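Local coordinates for protein beta-xylanase (Caldicellulosiruptor kristjanssonii, PDB 7NWN) that probably binds plant cell-wall carbohydrate as the calcium-containing family 9 carbohydrate-binding module of a hyperthermostable multimodular xylanase-glucuronoyl esterase, at residues G28-D33 against A69-A74; D38-V43 against R145-I150; P79-A84 against Q90-E95; V168-S173 against R177-N182. All blocks are in the same frame, centred on the assembly; numbering follows the deposited sequence. Where two conformers were deposited one is given.

Contact 1 of 4, residues G28-D33 against A69-A74; sequences GSPVID and ALYVLA. With CA (calcium ion), chain R; EDO (1,2-ethanediol), chain O.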
# COMPACT_ATOMS: atom_id res chain seq x y z
N GLY A 28 -6.15 6.81 12.46
CA GLY A 28 -6.86 5.63 12.98
C GLY A 28 -5.91 4.45 13.08
O GLY A 28 -4.84 4.46 12.47
N SER A 29 -6.29 3.48 13.92
CA SER A 29 -5.43 2.36 14.28
C SER A 29 -6.21 1.07 14.02
O SER A 29 -6.97 0.62 14.86
CB SER A 29 -5.01 2.43 15.73
OG SER A 29 -4.19 3.56 15.98
N PRO A 30 -6.09 0.45 12.82
CA PRO A 30 -6.73 -0.84 12.58
C PRO A 30 -5.96 -2.06 13.11
O PRO A 30 -4.75 -2.01 13.41
CB PRO A 30 -6.82 -0.95 11.06
CG PRO A 30 -5.80 0.02 10.52
CD PRO A 30 -5.48 1.04 11.61
N VAL A 31 -6.72 -3.15 13.20
CA VAL A 31 -6.17 -4.44 13.61
C VAL A 31 -5.72 -5.19 12.36
O VAL A 31 -6.52 -5.35 11.43
CB VAL A 31 -7.26 -5.19 14.41
CG1 VAL A 31 -6.86 -6.64 14.73
CG2 VAL A 31 -7.59 -4.40 15.70
N ILE A 32 -4.48 -5.71 12.39
CA ILE A 32 -3.91 -6.38 11.23
C ILE A 32 -4.33 -7.86 11.28
O ILE A 32 -3.79 -8.63 12.10
CB ILE A 32 -2.36 -6.22 11.18
CG1 ILE A 32 -1.92 -4.73 11.21
CG2 ILE A 32 -1.79 -6.93 9.94
CD1 ILE A 32 -2.51 -3.93 10.06
N ASP A 33 -5.29 -8.24 10.42
CA ASP A 33 -5.81 -9.61 10.47
C ASP A 33 -6.44 -10.03 9.14
O ASP A 33 -6.94 -11.15 9.08
CB ASP A 33 -6.92 -9.73 11.54
CG ASP A 33 -8.04 -8.69 11.39
OD1 ASP A 33 -8.08 -7.91 10.39
OD2 ASP A 33 -8.90 -8.70 12.23
N ALA A 69 2.67 4.52 12.54
CA ALA A 69 2.53 3.64 11.38
C ALA A 69 1.62 4.23 10.32
O ALA A 69 0.71 5.01 10.61
CB ALA A 69 2.00 2.27 11.77
N LEU A 70 1.87 3.74 9.10
CA LEU A 70 0.93 3.86 8.00
C LEU A 70 0.28 2.50 7.76
O LEU A 70 0.98 1.49 7.78
CB LEU A 70 1.65 4.35 6.74
CG LEU A 70 0.77 4.58 5.50
CD1 LEU A 70 -0.17 5.77 5.65
CD2 LEU A 70 1.60 4.74 4.26
N TYR A 71 -1.01 2.52 7.35
CA TYR A 71 -1.84 1.33 7.17
C TYR A 71 -2.39 1.33 5.76
O TYR A 71 -2.85 2.37 5.27
CB TYR A 71 -3.01 1.31 8.17
CG TYR A 71 -2.51 1.17 9.59
CD1 TYR A 71 -2.22 -0.07 10.14
CD2 TYR A 71 -2.30 2.30 10.37
CE1 TYR A 71 -1.72 -0.20 11.43
CE2 TYR A 71 -1.79 2.20 11.66
CZ TYR A 71 -1.56 0.94 12.21
OH TYR A 71 -1.05 0.85 13.46
N VAL A 72 -2.37 0.14 5.13
CA VAL A 72 -2.94 -0.02 3.80
C VAL A 72 -3.94 -1.18 3.84
O VAL A 72 -3.56 -2.24 4.31
CB VAL A 72 -1.87 -0.29 2.72
CG1 VAL A 72 -2.48 -0.30 1.31
CG2 VAL A 72 -0.71 0.74 2.80
N LEU A 73 -5.14 -0.97 3.29
CA LEU A 73 -6.06 -2.08 3.06
C LEU A 73 -6.29 -2.12 1.55
O LEU A 73 -6.79 -1.14 1.01
CB LEU A 73 -7.39 -1.78 3.77
CG LEU A 73 -8.51 -2.79 3.48
CD1 LEU A 73 -8.23 -4.01 4.30
CD2 LEU A 73 -9.85 -2.20 3.92
N ALA A 74 -5.85 -3.20 0.89
CA ALA A 74 -6.06 -3.31 -0.54
C ALA A 74 -6.97 -4.51 -0.81
O ALA A 74 -6.81 -5.58 -0.20
CB ALA A 74 -4.73 -3.44 -1.26
CA CA R . -8.33 -5.62 10.08
C1 EDO O . -8.70 0.63 17.30
O1 EDO O . -8.83 -0.29 16.21
C2 EDO O . -9.19 2.02 17.03
O2 EDO O . -10.61 2.15 17.04
O HOH W 1 -9.98 -6.28 11.76

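Contact 2 of 4, residues D38-V43 against R145-I150; sequences DIWNNV and RVEARI. With CA (calcium ion), chain R.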
# COMPACT_ATOMS: atom_id res chain seq x y z
N ASP A 38 -14.42 -2.13 11.28
CA ASP A 38 -15.47 -1.11 11.24
C ASP A 38 -14.88 0.26 10.85
O ASP A 38 -15.39 0.95 9.96
CB ASP A 38 -16.15 -1.05 12.63
CG ASP A 38 -16.97 0.22 12.86
OD1 ASP A 38 -17.75 0.55 11.99
OD2 ASP A 38 -16.79 0.90 13.94
N ILE A 39 -13.74 0.63 11.43
CA ILE A 39 -13.19 1.97 11.17
C ILE A 39 -12.74 2.17 9.72
O ILE A 39 -12.68 3.33 9.28
CB ILE A 39 -12.06 2.35 12.13
CG1 ILE A 39 -10.82 1.44 12.01
CG2 ILE A 39 -12.59 2.49 13.58
CD1 ILE A 39 -9.64 1.97 12.86
N TRP A 40 -12.41 1.09 8.98
CA TRP A 40 -12.03 1.26 7.59
C TRP A 40 -13.23 1.76 6.78
O TRP A 40 -13.03 2.43 5.77
CB TRP A 40 -11.53 -0.04 6.92
CG TRP A 40 -10.11 -0.42 7.21
CD1 TRP A 40 -9.73 -1.56 7.86
CD2 TRP A 40 -8.90 0.26 6.82
NE1 TRP A 40 -8.37 -1.65 7.90
CE2 TRP A 40 -7.83 -0.55 7.26
CE3 TRP A 40 -8.62 1.43 6.08
CZ2 TRP A 40 -6.50 -0.23 7.00
CZ3 TRP A 40 -7.30 1.78 5.86
CH2 TRP A 40 -6.27 0.97 6.33
N ASN A 41 -14.45 1.40 7.19
CA ASN A 41 -15.66 1.84 6.48
C ASN A 41 -15.87 3.36 6.55
O ASN A 41 -16.62 3.89 5.74
CB ASN A 41 -16.93 1.05 6.88
CG ASN A 41 -16.72 -0.44 6.70
OD1 ASN A 41 -16.15 -0.87 5.71
ND2 ASN A 41 -17.16 -1.25 7.64
N ASN A 42 -15.16 4.07 7.42
CA ASN A 42 -15.27 5.52 7.54
C ASN A 42 -14.31 6.29 6.62
O ASN A 42 -14.27 7.51 6.69
CB ASN A 42 -15.05 6.02 8.99
CG ASN A 42 -16.20 6.94 9.38
OD1 ASN A 42 -17.34 6.53 9.23
ND2 ASN A 42 -15.95 8.19 9.77
N VAL A 43 -13.47 5.59 5.82
CA VAL A 43 -12.57 6.26 4.89
C VAL A 43 -12.88 5.74 3.48
O VAL A 43 -13.53 4.70 3.31
CB VAL A 43 -11.09 6.11 5.26
CG1 VAL A 43 -10.82 6.38 6.74
CG2 VAL A 43 -10.57 4.75 4.90
N ARG A 145 -7.42 -9.93 -0.38
CA ARG A 145 -7.30 -8.69 0.34
C ARG A 145 -5.91 -8.70 0.99
O ARG A 145 -5.47 -9.78 1.41
CB ARG A 145 -8.37 -8.68 1.44
CG ARG A 145 -8.30 -7.45 2.33
CD ARG A 145 -9.40 -7.46 3.40
NE ARG A 145 -10.73 -7.41 2.79
CZ ARG A 145 -11.71 -8.25 3.08
NH1 ARG A 145 -11.52 -9.17 4.03
NH2 ARG A 145 -12.86 -8.13 2.41
N VAL A 146 -5.27 -7.51 1.08
CA VAL A 146 -4.01 -7.31 1.78
C VAL A 146 -4.31 -6.26 2.84
O VAL A 146 -4.99 -5.30 2.53
CB VAL A 146 -2.91 -6.81 0.84
CG1 VAL A 146 -1.65 -6.44 1.62
CG2 VAL A 146 -2.62 -7.90 -0.23
N GLU A 147 -3.89 -6.53 4.08
CA GLU A 147 -3.93 -5.51 5.11
C GLU A 147 -2.51 -5.37 5.66
O GLU A 147 -1.95 -6.36 6.09
CB GLU A 147 -4.89 -5.95 6.21
CG GLU A 147 -5.23 -4.80 7.19
CD GLU A 147 -6.39 -5.14 8.11
OE1 GLU A 147 -6.58 -6.34 8.42
OE2 GLU A 147 -7.14 -4.20 8.48
N ALA A 148 -1.95 -4.16 5.61
CA ALA A 148 -0.51 -3.94 5.80
C ALA A 148 -0.28 -2.79 6.78
O ALA A 148 -1.01 -1.78 6.78
CB ALA A 148 0.14 -3.64 4.46
N ARG A 149 0.78 -2.94 7.57
CA ARG A 149 1.24 -1.88 8.46
C ARG A 149 2.71 -1.62 8.13
O ARG A 149 3.49 -2.57 8.05
CB ARG A 149 1.08 -2.34 9.91
CG ARG A 149 1.51 -1.29 10.94
CD ARG A 149 1.46 -1.82 12.39
NE ARG A 149 1.60 -0.76 13.41
CZ ARG A 149 2.78 -0.53 13.99
NH1 ARG A 149 3.85 -1.24 13.66
NH2 ARG A 149 2.85 0.37 14.96
N ILE A 150 3.06 -0.33 7.96
CA ILE A 150 4.45 0.10 7.84
C ILE A 150 4.79 1.04 9.02
O ILE A 150 4.21 2.09 9.14
CB ILE A 150 4.66 0.79 6.49
CG1 ILE A 150 4.48 -0.17 5.32
CG2 ILE A 150 6.03 1.46 6.50
CD1 ILE A 150 4.21 0.53 4.01
CA CA R . -8.33 -5.62 10.08
O HOH W 1 -9.98 -6.28 11.76

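Contact 3 of 4, residues P79-A84 against Q90-E95; sequences PVLNSA and QQDSVE. With CA (calcium ion), chain Q.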
# COMPACT_ATOMS: atom_id res chain seq x y z
N PRO A 79 -9.65 -13.05 -10.95
CA PRO A 79 -10.16 -14.44 -11.03
C PRO A 79 -9.13 -15.58 -11.17
O PRO A 79 -9.45 -16.74 -10.91
CB PRO A 79 -11.16 -14.38 -12.19
CG PRO A 79 -10.64 -13.24 -13.07
CD PRO A 79 -10.03 -12.22 -12.11
N VAL A 80 -7.86 -15.26 -11.47
CA VAL A 80 -6.83 -16.30 -11.50
C VAL A 80 -5.64 -15.85 -10.65
O VAL A 80 -4.95 -14.93 -11.02
CB VAL A 80 -6.38 -16.60 -12.95
CG1 VAL A 80 -5.31 -17.69 -12.98
CG2 VAL A 80 -7.55 -16.94 -13.88
N LEU A 81 -5.34 -16.54 -9.55
CA LEU A 81 -4.19 -16.18 -8.74
C LEU A 81 -3.04 -17.13 -9.04
O LEU A 81 -3.20 -18.35 -9.00
CB LEU A 81 -4.54 -16.23 -7.25
CG LEU A 81 -5.72 -15.32 -6.87
CD1 LEU A 81 -5.98 -15.39 -5.37
CD2 LEU A 81 -5.45 -13.88 -7.34
N ASN A 82 -1.87 -16.55 -9.30
CA ASN A 82 -0.70 -17.34 -9.61
C ASN A 82 0.53 -16.75 -8.91
O ASN A 82 0.75 -15.55 -8.96
CB ASN A 82 -0.51 -17.38 -11.13
CG ASN A 82 0.56 -18.40 -11.45
OD1 ASN A 82 1.76 -18.16 -11.22
ND2 ASN A 82 0.12 -19.57 -11.89
N SER A 83 1.29 -17.59 -8.26
CA SER A 83 2.53 -17.21 -7.63
C SER A 83 3.57 -18.31 -7.88
O SER A 83 4.48 -18.45 -7.07
CB SER A 83 2.37 -17.02 -6.12
OG SER A 83 1.70 -18.10 -5.49
N ALA A 84 3.47 -19.01 -9.02
CA ALA A 84 4.45 -20.06 -9.33
C ALA A 84 5.82 -19.51 -9.78
O ALA A 84 6.83 -20.14 -9.51
CB ALA A 84 3.87 -21.09 -10.27
N GLN A 90 6.64 -11.16 -10.50
CA GLN A 90 5.92 -11.97 -11.49
C GLN A 90 4.84 -12.86 -10.84
O GLN A 90 4.35 -13.80 -11.46
CB GLN A 90 6.90 -12.78 -12.35
CG GLN A 90 7.80 -11.88 -13.19
CD GLN A 90 7.70 -12.23 -14.66
OE1 GLN A 90 6.64 -12.17 -15.29
NE2 GLN A 90 8.82 -12.67 -15.19
N GLN A 91 4.50 -12.58 -9.57
CA GLN A 91 3.39 -13.22 -8.87
C GLN A 91 2.29 -12.18 -8.64
O GLN A 91 2.57 -10.98 -8.51
CB GLN A 91 3.88 -13.78 -7.54
CG GLN A 91 5.19 -14.55 -7.62
CD GLN A 91 5.79 -14.84 -6.26
OE1 GLN A 91 5.31 -14.36 -5.24
NE2 GLN A 91 6.86 -15.63 -6.22
N ASP A 92 1.06 -12.66 -8.49
CA ASP A 92 -0.02 -11.75 -8.15
C ASP A 92 0.28 -11.17 -6.75
O ASP A 92 0.41 -11.93 -5.81
CB ASP A 92 -1.34 -12.51 -8.09
CG ASP A 92 -1.96 -12.74 -9.47
OD1 ASP A 92 -2.12 -11.77 -10.23
OD2 ASP A 92 -2.28 -13.87 -9.77
N SER A 93 0.43 -9.85 -6.66
CA SER A 93 1.06 -9.23 -5.51
C SER A 93 0.69 -7.75 -5.54
O SER A 93 0.23 -7.25 -6.57
CB SER A 93 2.57 -9.47 -5.49
OG SER A 93 3.16 -9.00 -6.68
N VAL A 94 0.82 -7.09 -4.39
CA VAL A 94 0.68 -5.65 -4.35
C VAL A 94 2.02 -5.05 -3.88
O VAL A 94 2.74 -5.69 -3.15
CB VAL A 94 -0.50 -5.16 -3.49
CG1 VAL A 94 -1.84 -5.77 -3.89
CG2 VAL A 94 -0.24 -5.32 -2.03
N GLU A 95 2.34 -3.83 -4.30
CA GLU A 95 3.58 -3.19 -3.87
C GLU A 95 3.23 -1.81 -3.33
O GLU A 95 2.30 -1.15 -3.83
CB GLU A 95 4.48 -2.96 -5.08
CG GLU A 95 4.93 -4.26 -5.75
CD GLU A 95 5.92 -4.12 -6.87
OE1 GLU A 95 6.40 -2.99 -7.12
OE2 GLU A 95 6.22 -5.14 -7.50
CA CA Q . -3.87 -13.04 -11.61
O HOH W 2 3.76 -16.41 -10.75
O HOH W 3 -5.15 -13.12 -13.86

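Contact 4 of 4, residues V168-S173 against R177-N182; sequences VNEADS and RVATIN. With CA (calcium ion), chain Q.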
# COMPACT_ATOMS: atom_id res chain seq x y z
N VAL A 168 -0.36 -2.94 -8.31
CA VAL A 168 -0.75 -4.34 -8.33
C VAL A 168 -0.01 -4.98 -9.50
O VAL A 168 -0.07 -4.46 -10.60
CB VAL A 168 -2.26 -4.44 -8.57
CG1 VAL A 168 -2.73 -5.88 -8.83
CG2 VAL A 168 -3.03 -3.78 -7.43
N ASN A 169 0.61 -6.12 -9.25
CA ASN A 169 1.13 -7.01 -10.30
C ASN A 169 0.09 -8.10 -10.55
O ASN A 169 -0.30 -8.82 -9.62
CB ASN A 169 2.40 -7.66 -9.79
CG ASN A 169 3.45 -6.60 -9.47
OD1 ASN A 169 3.64 -5.65 -10.24
ND2 ASN A 169 4.16 -6.78 -8.36
N GLU A 170 -0.36 -8.20 -11.81
CA GLU A 170 -1.27 -9.25 -12.21
C GLU A 170 -0.54 -10.32 -13.02
O GLU A 170 -0.01 -10.02 -14.09
CB GLU A 170 -2.40 -8.79 -13.11
CG GLU A 170 -3.28 -10.06 -13.33
CD GLU A 170 -4.13 -9.94 -14.55
OE1 GLU A 170 -4.28 -8.79 -15.09
OE2 GLU A 170 -4.64 -10.98 -14.95
N ALA A 171 -0.56 -11.55 -12.49
CA ALA A 171 0.03 -12.70 -13.15
C ALA A 171 -1.07 -13.59 -13.71
O ALA A 171 -2.15 -13.60 -13.14
CB ALA A 171 0.90 -13.50 -12.22
N ASP A 172 -0.79 -14.40 -14.74
CA ASP A 172 -1.82 -15.29 -15.28
C ASP A 172 -1.42 -16.75 -15.07
O ASP A 172 -0.41 -17.02 -14.41
CB ASP A 172 -2.14 -14.92 -16.74
CG ASP A 172 -1.04 -15.31 -17.73
OD1 ASP A 172 0.05 -15.85 -17.31
OD2 ASP A 172 -1.28 -15.06 -18.91
N SER A 173 -2.19 -17.69 -15.66
CA SER A 173 -1.91 -19.10 -15.41
C SER A 173 -0.62 -19.56 -16.08
O SER A 173 -0.16 -20.66 -15.79
CB SER A 173 -3.06 -19.98 -15.80
OG SER A 173 -3.40 -19.77 -17.15
N ARG A 177 3.91 -12.21 -14.94
CA ARG A 177 3.11 -10.99 -14.90
C ARG A 177 2.71 -10.58 -16.31
O ARG A 177 3.55 -10.56 -17.20
CB ARG A 177 3.89 -9.86 -14.20
CG ARG A 177 3.11 -8.55 -14.17
CD ARG A 177 3.79 -7.55 -13.22
NE ARG A 177 4.79 -6.87 -14.02
CZ ARG A 177 5.69 -5.99 -13.56
NH1 ARG A 177 5.73 -5.67 -12.28
NH2 ARG A 177 6.55 -5.46 -14.40
N VAL A 178 1.43 -10.24 -16.50
CA VAL A 178 0.90 -9.80 -17.77
C VAL A 178 0.41 -8.38 -17.70
O VAL A 178 0.09 -7.83 -18.74
CB VAL A 178 -0.18 -10.75 -18.34
CG1 VAL A 178 0.40 -12.14 -18.51
CG2 VAL A 178 -1.44 -10.82 -17.48
N ALA A 179 0.28 -7.81 -16.48
CA ALA A 179 -0.26 -6.46 -16.35
C ALA A 179 0.15 -5.85 -15.01
O ALA A 179 0.50 -6.58 -14.08
CB ALA A 179 -1.76 -6.44 -16.52
N THR A 180 0.15 -4.51 -14.96
CA THR A 180 0.34 -3.75 -13.75
C THR A 180 -0.77 -2.74 -13.66
O THR A 180 -1.32 -2.32 -14.68
CB THR A 180 1.70 -3.03 -13.64
OG1 THR A 180 1.78 -2.09 -14.71
CG2 THR A 180 2.88 -3.97 -13.58
N ILE A 181 -1.12 -2.42 -12.41
CA ILE A 181 -2.00 -1.31 -12.11
C ILE A 181 -1.26 -0.38 -11.14
O ILE A 181 -0.66 -0.86 -10.18
CB ILE A 181 -3.32 -1.80 -11.52
CG1 ILE A 181 -3.85 -3.04 -12.26
CG2 ILE A 181 -4.34 -0.65 -11.51
CD1 ILE A 181 -5.19 -3.54 -11.73
N ASN A 182 -1.29 0.93 -11.44
CA ASN A 182 -0.63 1.92 -10.61
C ASN A 182 -1.60 3.03 -10.20
O ASN A 182 -2.57 3.28 -10.91
CB ASN A 182 0.60 2.53 -11.27
CG ASN A 182 1.74 1.55 -11.26
OD1 ASN A 182 1.74 0.62 -12.08
ND2 ASN A 182 2.64 1.71 -10.31
CA CA Q . -3.87 -13.04 -11.61
O HOH W 3 -5.15 -13.12 -13.86

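Contact 1 of 4, residues G28-D33 against A69-A74
Pro30 sets the CD edge of its ring over one face of Tyr71, the two side chains crossing obliquely, a CH-pi contact by which the calcium-binding loop of this family 9 carbohydrate-binding module settles on strand 69-77 of its beta sandwich. CD of Pro30 lies 3.5 Å from the centroid of the Tyr71 ring and only 9° off the ring normal. CG of Pro30 follows it over the root of the ring, 3.6 Å from CD1 of Tyr71, so two ring methylenes of the proline share the aromatic face. Ile32 approaches the same ring differently. Its CD1 comes in at the edge, in the ring plane, 3.9 Å from CD1 of Tyr71; with CG1 turned beside the backbone N (chi1 -55°), the isoleucine extends its far methyl to the tyrosine although its backbone runs well clear of the strand. The tyrosine is thus touched over one face and along one side by a proline and an isoleucine that flank Val31. Its hydroxyl finds polar partners in Asp66, which also bonds the Ser29 hydroxyl, and in Arg149, while Met64 and Trp40 add to the packing. No hydrogen bond joins segments 28-33 and 69-74, and the fit rests chiefly on carbon contacts. Beyond it the loop turns to its metal. Val31 offers its carbonyl and Asp33 a carboxylate oxygen, with Glu35, Asp37 and Glu147 completing the protein ligands. The other oxygen of that carboxylate, Asp33 OD2, accepts a hydrogen bond of 2.7 Å from the oxygen of water 1, itself a calcium ligand.

Contact 2 of 4, residues D38-V43 against R145-I150
The indole of Trp40 meets the carboxylate of Glu147 at its edge, while Pro30 lies against one face of the ring system and Leu73 against the other. The two flat groups are not coplanar: their planes stand 40° apart. NE1 of Trp40 donates to OE2 of Glu147 over 2.9 Å with an N-H...O angle of 155°, reaching that oxygen on its anti side. Calcium is chelated between the two oxygens, OE1 of Glu147 at 2.5 Å and OE2 of Glu147 at 2.4 Å from the ion. Glu147 leaves strand 143-151 as an extended chain, CG lying anti to the backbone N (chi1 -168°), and so carries its charge across to the loop. OE1 has a further donor in the backbone N of Gly34, so each oxygen has a hydrogen-bond donor as well as the metal. A phenylalanine in place of Trp40 would probably leave OE2 without its N-H donor, and the carboxylate less firmly fixed in its rotation. Here a buried second-shell tryptophan orients a first-shell ligand, in a calcium site where Val31, Asp33, Glu35, Asp37 and water 1 complete the coordination and bind the loop to the sheet.

Contact 3 of 4, residues P79-A84 against Q90-E95
Asn82 and Asp92 face each other in the tight part of this contact, joined by two hydrogen bonds that run in opposite senses. The backbone N of Asn82 donates to OD2 of Asp92 over 2.8 Å, using the anti lone pair of that oxygen, and in return the Asp92 amide gives to the Asn82 carbonyl along an almost straight line, N to O 2.9 Å with 173° at the hydrogen. Next to them Ser83 packs its CA and CB on CB of Gln91, CB to CB 3.8 Å, where the two backbones come closest. CG of Asp92 sits beside its own backbone N (chi1 -81°), which swings the carboxylate toward segment 79-84 and onto calcium. Both its oxygens bind the ion, OD1 and OD2 of Asp92 each 2.6 Å away. Val80 O, Asp78, Ala171 and water 3 complete this site, so Asp92 is at once a chelating ligand and a clamp on the loop leading to strand 93-99. The looser, wetter side holds the exposed Val80 and Ala84 and the side chain of Asn82, which forms an Asx turn: its OD1 accepts from the backbone N of Ala84 at 2.9 Å. The same OD1 takes a hydrogen bond from water 2, which also donates to the carbonyl of Gln90 and bridges the two segments. The polar ends of Ser83 and Gln91 look to other partners, Ser83 to the Tyr119 hydroxyl and Gln91 to Asn85 and Asn118.

Contact 4 of 4, residues V168-S173 against R177-N182
An antiparallel beta hairpin of strands 161-171 and 177-182 forms this largely buried contact, and a classic beta bulge interrupts it beside calcium. Regular pairing holds at the far end, where Val168 and Ile181 exchange two backbone hydrogen bonds and their CB atoms pack 4.1 Å apart. Nearer the turn, Val178 and Ala179 both face Glu170: the carbonyl O of Glu170 accepts from N of Val178 at 2.8 Å and, less closely, from N of Ala179 at 3.3 Å. The extra residue shifts the register by one before Ala171. On the sheet face of Asn169 and Thr180, Arg177 folds back across the hairpin, its chain bent at chi3 (87°). NH1 of Arg177 donates to OD1 of Asn169 over 2.9 Å, coming from above the amide's carbonyl plane, and CG2 of Thr180 rests over the rim of the guanidinium. Asn169 OD1 also accepts from Gln167, while its ND2 is bonded to Glu95 and Ser93. A leucine in place of Arg177 has no N-H to offer Asn169 OD1, and would probably leave that oxygen short of a donor and the methyl of Thr180 without the flat group it rests on. On the other face Glu170, extended with CG anti to its backbone N (chi1 -176°), places its carboxylate in the second shell of the metal. Ala171 O lies 2.4 Å from the calcium, and water 3, bound to the same ion, donates to OE2 of Glu170.

Overall arrangement
From the N terminus, the loop after strand 22-25 supplies the first segments of contacts 1 and 2. Contact 1 closes on strand 69-77 and contact 2, opened before that closure, on strand 143-151; their segments alternate along the chain, so the two cross, and they share one calcium and neighbouring strands of the four-stranded sheet. Contact 3 is a short closure nested within the long loop of contact 2. Contact 4 follows all of them as a hairpin and meets contact 3 at a second calcium, about 7 Å separating their centres. The centres of the contacts in one pair lie about 21 to 24 Å from those in the other, with Val146 packing on Val94 between the sheets.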